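Local structure of putative lipoprotein (Clostridium difficile, 4EXR) at residues A[40-53]-A[65-79]. The protein is a putative lipoprotein of unknown function built from two PepSY (peptidase propeptide and YPEB) domains. Residues are numbered along the deposited sequence; the frame is centred on the assembly and turned at random.
Sequences IFKDKYKDADIVDL and TVEGVDDNNEYKMKI. With NA (sodium ion), chain B; PO4 (phosphate ion), chain C.
Glu67 O is gripped twice, by Val51 N at 2.7 Å and by Asp52 N at 3.2 Å, where a classic beta bulge interrupts the antiparallel pairing of strands 49-53 and 65-69. Glu67 N returns a bond to Asp52 O within the bulge, and Asp49 and Val69 pair through two backbone bonds just before it. At the bulge Val51 O and Asp52 OD1 both bind the sodium ion, each at 2.4 Å, and Asp137 completes the protein ligands. Asp52 OD2 stands 4.3 Å from Glu67 OE2, a pairing of like charges that the cation probably eases.

On the face that bears Ile50, Leu53 and Val66, helix 40-44 packs across strands 65-69 and 73-79. With CG anti to the backbone N (chi1 -180°), the Phe41 ring reaches in between Val66 CG1 and Tyr75 CB, and its CZ lies 3.5 Å from Gly68 N. Tyr45 and Tyr75 form an offset stack, planes at 22°, with Lys44 CG over the opposite face of Tyr45. Tyr75 OH donates to Asp70 OD2 (2.6 Å), which tethers the hydroxyl end of the buried ring, while the selenium of Met77 lies obliquely beside Phe41 and Tyr45. Helix 40-44 and the turn after it thus pack an apolar, aromatic layer on the sheet of this PepSY domain, whereas the bulge, with a backbone carbonyl and the Asp52 carboxylate, supplies two of the sodium ligands.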
loop_
_atom_site.group_PDB
_atom_site.type_symbol
_atom_site.label_atom_id
_atom_site.label_comp_id
_atom_site.label_asym_id
_atom_site.label_seq_id
_atom_site.Cartn_x
_atom_site.Cartn_y
_atom_site.Cartn_z
ATOM N N ILE A 40 -17.856 -4.363 4.616
ATOM C CA ILE A 40 -16.927 -3.350 5.114
ATOM C C ILE A 40 -16.293 -2.614 3.930
ATOM O O ILE A 40 -16.236 -1.377 3.891
ATOM C CB ILE A 40 -15.828 -3.983 6.003
ATOM C CG1 ILE A 40 -16.415 -4.433 7.347
ATOM C CG2 ILE A 40 -14.696 -2.999 6.257
ATOM C CD1 ILE A 40 -15.519 -5.389 8.090
ATOM N N PHE A 41 -15.851 -3.377 2.938
ATOM C CA PHE A 41 -15.242 -2.776 1.756
ATOM C C PHE A 41 -16.243 -1.866 1.027
ATOM O O PHE A 41 -15.933 -0.721 0.686
ATOM C CB PHE A 41 -14.739 -3.871 0.806
ATOM C CG PHE A 41 -14.086 -3.331 -0.438
ATOM C CD1 PHE A 41 -14.841 -3.035 -1.564
ATOM C CD2 PHE A 41 -12.718 -3.111 -0.472
ATOM C CE1 PHE A 41 -14.249 -2.514 -2.708
ATOM C CE2 PHE A 41 -12.117 -2.597 -1.614
ATOM C CZ PHE A 41 -12.890 -2.304 -2.735
ATOM N N LYS A 42 -17.438 -2.388 0.783
ATOM C CA LYS A 42 -18.437 -1.673 -0.007
ATOM C C LYS A 42 -18.939 -0.432 0.709
ATOM O O LYS A 42 -19.302 0.564 0.079
ATOM C CB LYS A 42 -19.611 -2.592 -0.311
ATOM C CG LYS A 42 -19.353 -3.584 -1.418
ATOM C CD LYS A 42 -20.620 -4.355 -1.695
ATOM C CE LYS A 42 -20.557 -5.058 -3.029
ATOM N NZ LYS A 42 -21.778 -5.887 -3.242
ATOM N N ASP A 43 -18.970 -0.500 2.033
ATOM C CA ASP A 43 -19.388 0.635 2.838
ATOM C C ASP A 43 -18.386 1.791 2.751
ATOM O O ASP A 43 -18.775 2.961 2.785
ATOM C CB ASP A 43 -19.585 0.211 4.290
ATOM C CG ASP A 43 -20.066 1.350 5.166
ATOM O OD1 ASP A 43 -20.887 2.161 4.684
ATOM O OD2 ASP A 43 -19.620 1.437 6.332
ATOM N N LYS A 44 -17.104 1.460 2.632
ATOM C CA LYS A 44 -16.049 2.473 2.579
ATOM C C LYS A 44 -15.878 3.034 1.168
ATOM O O LYS A 44 -15.635 4.229 0.980
ATOM C CB LYS A 44 -14.719 1.882 3.059
ATOM C CG LYS A 44 -13.536 2.841 2.972
ATOM C CD LYS A 44 -13.301 3.560 4.288
ATOM C CE LYS A 44 -12.295 4.700 4.135
ATOM N NZ LYS A 44 -10.895 4.241 3.896
ATOM N N TYR A 45 -15.995 2.158 0.178
ATOM C CA TYR A 45 -15.790 2.518 -1.213
ATOM C C TYR A 45 -17.082 2.215 -1.965
ATOM O O TYR A 45 -17.207 1.195 -2.650
ATOM C CB TYR A 45 -14.581 1.759 -1.770
ATOM C CG TYR A 45 -13.310 2.103 -1.020
ATOM C CD1 TYR A 45 -12.816 3.403 -1.026
ATOM C CD2 TYR A 45 -12.612 1.136 -0.288
ATOM C CE1 TYR A 45 -11.668 3.740 -0.333
ATOM C CE2 TYR A 45 -11.454 1.469 0.414
ATOM C CZ TYR A 45 -10.989 2.769 0.383
ATOM O OH TYR A 45 -9.839 3.115 1.060
ATOM N N LYS A 46 -18.035 3.131 -1.833
ATOM C CA LYS A 46 -19.412 2.908 -2.262
ATOM C C LYS A 46 -19.593 2.791 -3.772
ATOM O O LYS A 46 -20.597 2.252 -4.230
ATOM C CB LYS A 46 -20.319 4.012 -1.704
ATOM C CG LYS A 46 -20.320 4.083 -0.182
ATOM C CD LYS A 46 -21.148 5.249 0.333
ATOM C CE LYS A 46 -21.093 5.321 1.853
ATOM N NZ LYS A 46 -21.598 4.067 2.486
ATOM N N ASP A 47 -18.626 3.281 -4.538
ATOM C CA ASP A 47 -18.717 3.227 -6.002
ATOM C C ASP A 47 -17.794 2.174 -6.624
ATOM O O ASP A 47 -17.739 2.019 -7.848
ATOM C CB ASP A 47 -18.433 4.605 -6.610
ATOM C CG ASP A 47 -18.854 4.697 -8.070
ATOM O OD1 ASP A 47 -19.864 4.053 -8.441
ATOM O OD2 ASP A 47 -18.169 5.398 -8.845
ATOM N N ALA A 48 -17.076 1.436 -5.784
ATOM C CA ALA A 48 -16.103 0.473 -6.291
ATOM C C ALA A 48 -16.741 -0.894 -6.568
ATOM O O ALA A 48 -17.685 -1.296 -5.886
ATOM C CB ALA A 48 -14.949 0.314 -5.289
ATOM N N ASP A 49 -16.206 -1.605 -7.557
ATOM C CA ASP A 49 -16.584 -2.991 -7.817
ATOM C C ASP A 49 -15.499 -3.916 -7.302
ATOM O O ASP A 49 -14.326 -3.691 -7.562
ATOM C CB ASP A 49 -16.737 -3.245 -9.312
ATOM C CG ASP A 49 -17.868 -2.450 -9.922
ATOM O OD1 ASP A 49 -18.952 -2.375 -9.300
ATOM O OD2 ASP A 49 -17.660 -1.888 -11.016
ATOM N N ILE A 50 -15.884 -4.976 -6.601
ATOM C CA ILE A 50 -14.897 -5.925 -6.098
ATOM C C ILE A 50 -14.380 -6.800 -7.226
ATOM O O ILE A 50 -15.162 -7.371 -7.993
ATOM C CB ILE A 50 -15.493 -6.813 -4.981
ATOM C CG1 ILE A 50 -15.799 -5.945 -3.754
ATOM C CG2 ILE A 50 -14.533 -7.963 -4.640
ATOM C CD1 ILE A 50 -16.461 -6.712 -2.589
ATOM N N VAL A 51 -13.060 -6.903 -7.327
ATOM C CA VAL A 51 -12.445 -7.682 -8.397
ATOM C C VAL A 51 -11.680 -8.910 -7.881
ATOM O O VAL A 51 -11.383 -9.815 -8.641
ATOM C CB VAL A 51 -11.518 -6.797 -9.311
ATOM C CG1 VAL A 51 -12.327 -5.683 -9.994
ATOM C CG2 VAL A 51 -10.352 -6.210 -8.510
ATOM N N ASP A 52 -11.367 -8.939 -6.588
ATOM C CA ASP A 52 -10.692 -10.093 -5.983
ATOM C C ASP A 52 -11.051 -10.157 -4.509
ATOM O O ASP A 52 -11.203 -9.118 -3.853
ATOM C CB ASP A 52 -9.153 -10.010 -6.111
ATOM C CG ASP A 52 -8.659 -10.119 -7.557
ATOM O OD1 ASP A 52 -8.771 -11.216 -8.165
ATOM O OD2 ASP A 52 -8.121 -9.107 -8.071
ATOM N N LEU A 53 -11.182 -11.378 -3.992
ATOM C CA LEU A 53 -11.425 -11.591 -2.570
ATOM C C LEU A 53 -10.703 -12.868 -2.191
ATOM O O LEU A 53 -10.733 -13.848 -2.934
ATOM C CB LEU A 53 -12.924 -11.747 -2.306
ATOM C CG LEU A 53 -13.326 -12.131 -0.875
ATOM C CD1 LEU A 53 -12.958 -11.047 0.101
ATOM C CD2 LEU A 53 -14.813 -12.415 -0.801
ATOM N N THR A 65 -8.498 -10.457 2.190
ATOM C CA THR A 65 -8.031 -9.354 1.355
ATOM C C THR A 65 -9.136 -9.102 0.349
ATOM O O THR A 65 -9.560 -10.029 -0.329
ATOM C CB THR A 65 -6.707 -9.703 0.641
ATOM O OG1 THR A 65 -5.712 -10.009 1.625
ATOM C CG2 THR A 65 -6.208 -8.531 -0.251
ATOM N N VAL A 66 -9.630 -7.864 0.299
ATOM C CA VAL A 66 -10.696 -7.488 -0.621
ATOM C C VAL A 66 -10.125 -6.410 -1.528
ATOM O O VAL A 66 -9.587 -5.411 -1.046
ATOM C CB VAL A 66 -11.916 -6.900 0.113
ATOM C CG1 VAL A 66 -13.102 -6.759 -0.858
ATOM C CG2 VAL A 66 -12.302 -7.765 1.317
ATOM N N GLU A 67 -10.226 -6.616 -2.839
ATOM C CA GLU A 67 -9.693 -5.640 -3.788
ATOM C C GLU A 67 -10.782 -5.223 -4.744
ATOM O O GLU A 67 -11.583 -6.045 -5.172
ATOM C CB GLU A 67 -8.509 -6.224 -4.549
ATOM C CG GLU A 67 -7.389 -6.693 -3.595
ATOM C CD GLU A 67 -6.274 -7.473 -4.283
ATOM O OE1 GLU A 67 -5.385 -6.845 -4.900
ATOM O OE2 GLU A 67 -6.286 -8.720 -4.184
ATOM N N GLY A 68 -10.820 -3.936 -5.064
ATOM C CA GLY A 68 -11.829 -3.441 -5.978
ATOM C C GLY A 68 -11.310 -2.241 -6.734
ATOM O O GLY A 68 -10.207 -1.763 -6.470
ATOM N N VAL A 69 -12.115 -1.755 -7.665
ATOM C CA VAL A 69 -11.730 -0.626 -8.497
ATOM C C VAL A 69 -12.935 0.263 -8.761
ATOM O O VAL A 69 -14.089 -0.196 -8.730
ATOM C CB VAL A 69 -11.173 -1.087 -9.875
ATOM C CG1 VAL A 69 -9.926 -1.966 -9.705
ATOM C CG2 VAL A 69 -12.252 -1.822 -10.693
ATOM N N ASP A 70 -12.667 1.536 -9.031
ATOM C CA ASP A 70 -13.673 2.391 -9.636
ATOM C C ASP A 70 -13.110 2.917 -10.958
ATOM O O ASP A 70 -12.278 2.247 -11.583
ATOM C CB ASP A 70 -14.213 3.473 -8.677
ATOM C CG ASP A 70 -13.136 4.432 -8.137
ATOM O OD1 ASP A 70 -12.048 4.581 -8.726
ATOM O OD2 ASP A 70 -13.406 5.077 -7.106
ATOM N N ASP A 71 -13.562 4.078 -11.410
ATOM C CA ASP A 71 -13.083 4.588 -12.697
ATOM C C ASP A 71 -11.644 5.110 -12.636
ATOM O O ASP A 71 -10.980 5.230 -13.671
ATOM C CB ASP A 71 -14.012 5.690 -13.222
ATOM C CG ASP A 71 -15.390 5.168 -13.604
ATOM O OD1 ASP A 71 -15.537 3.944 -13.832
ATOM O OD2 ASP A 71 -16.325 5.991 -13.695
ATOM N N ASN A 72 -11.169 5.397 -11.423
ATOM C CA ASN A 72 -9.921 6.123 -11.213
ATOM C C ASN A 72 -8.862 5.406 -10.383
ATOM O O ASN A 72 -7.665 5.579 -10.622
ATOM C CB ASN A 72 -10.229 7.462 -10.542
ATOM C CG ASN A 72 -11.100 8.353 -11.410
ATOM O OD1 ASN A 72 -12.125 8.867 -10.960
ATOM N ND2 ASN A 72 -10.702 8.524 -12.660
ATOM N N ASN A 73 -9.312 4.621 -9.400
ATOM C CA ASN A 73 -8.432 4.018 -8.407
ATOM C C ASN A 73 -8.638 2.522 -8.262
ATOM O O ASN A 73 -9.706 1.995 -8.590
ATOM C CB ASN A 73 -8.689 4.624 -7.018
ATOM C CG ASN A 73 -8.366 6.098 -6.949
ATOM O OD1 ASN A 73 -7.343 6.546 -7.460
ATOM N ND2 ASN A 73 -9.234 6.862 -6.300
ATOM N N GLU A 74 -7.609 1.842 -7.764
ATOM C CA GLU A 74 -7.780 0.520 -7.182
ATOM C C GLU A 74 -7.700 0.644 -5.672
ATOM O O GLU A 74 -6.987 1.504 -5.140
ATOM C CB GLU A 74 -6.733 -0.473 -7.686
ATOM C CG GLU A 74 -5.310 0.021 -7.648
ATOM C CD GLU A 74 -4.362 -0.971 -8.294
ATOM O OE1 GLU A 74 -4.638 -2.187 -8.205
ATOM O OE2 GLU A 74 -3.357 -0.538 -8.899
ATOM N N TYR A 75 -8.439 -0.220 -4.992
ATOM C CA TYR A 75 -8.551 -0.164 -3.540
ATOM C C TYR A 75 -8.277 -1.556 -3.014
ATOM O O TYR A 75 -8.711 -2.545 -3.605
ATOM C CB TYR A 75 -9.964 0.225 -3.126
ATOM C CG TYR A 75 -10.422 1.548 -3.659
ATOM C CD1 TYR A 75 -9.994 2.736 -3.080
ATOM C CD2 TYR A 75 -11.293 1.619 -4.747
ATOM C CE1 TYR A 75 -10.414 3.965 -3.576
ATOM C CE2 TYR A 75 -11.722 2.834 -5.232
ATOM C CZ TYR A 75 -11.280 4.003 -4.644
ATOM O OH TYR A 75 -11.706 5.216 -5.136
ATOM N N LYS A 76 -7.549 -1.637 -1.907
ATOM C CA LYS A 76 -7.265 -2.926 -1.303
ATOM C C LYS A 76 -7.403 -2.823 0.199
ATOM O O LYS A 76 -6.841 -1.927 0.837
ATOM C CB LYS A 76 -5.874 -3.435 -1.675
ATOM C CG LYS A 76 -5.547 -4.777 -1.021
ATOM C CD LYS A 76 -4.251 -5.374 -1.532
ATOM C CE LYS A 76 -3.055 -4.565 -1.089
ATOM N NZ LYS A 76 -1.783 -5.257 -1.444
HETATM N N MSE A 77 -8.198 -3.725 0.760
HETATM C CA MSE A 77 -8.364 -3.742 2.204
HETATM C C MSE A 77 -7.999 -5.111 2.734
HETATM O O MSE A 77 -8.314 -6.132 2.120
HETATM C CB MSE A 77 -9.798 -3.407 2.618
HETATM C CG MSE A 77 -10.212 -1.975 2.337
HETATM SE SE MSE A 77 -11.904 -1.555 3.184
HETATM C CE MSE A 77 -11.343 -1.564 5.042
ATOM N N LYS A 78 -7.332 -5.122 3.873
ATOM C CA LYS A 78 -7.099 -6.368 4.605
ATOM C C LYS A 78 -7.833 -6.288 5.929
ATOM O O LYS A 78 -7.732 -5.292 6.640
ATOM C CB LYS A 78 -5.611 -6.625 4.822
ATOM C CG LYS A 78 -4.860 -6.983 3.542
ATOM C CD LYS A 78 -3.401 -7.286 3.849
ATOM C CE LYS A 78 -2.673 -7.765 2.605
ATOM N NZ LYS A 78 -1.197 -7.601 2.753
ATOM N N ILE A 79 -8.583 -7.341 6.231
ATOM C CA ILE A 79 -9.445 -7.385 7.400
ATOM C C ILE A 79 -9.186 -8.678 8.162
ATOM O O ILE A 79 -9.223 -9.765 7.578
ATOM C CB ILE A 79 -10.935 -7.345 6.967
ATOM C CG1 ILE A 79 -11.247 -6.031 6.242
ATOM C CG2 ILE A 79 -11.845 -7.503 8.174
ATOM C CD1 ILE A 79 -12.383 -6.149 5.246
HETATM NA NA NA B . -9.995 -10.978 -10.160
HETATM P P PO4 C . 1.360 -3.801 -0.172
HETATM O O1 PO4 C . 1.875 -5.215 -0.295
HETATM O O2 PO4 C . 1.858 -3.197 1.119
HETATM O O3 PO4 C . 1.834 -2.979 -1.344
HETATM O O4 PO4 C . -0.138 -3.832 -0.148
HETATM O O HOH W 1 -15.445 6.105 -10.259
HETATM O O HOH W 2 -8.598 -9.145 -10.698
HETATM O O HOH W 3 -11.669 -10.783 -11.790
#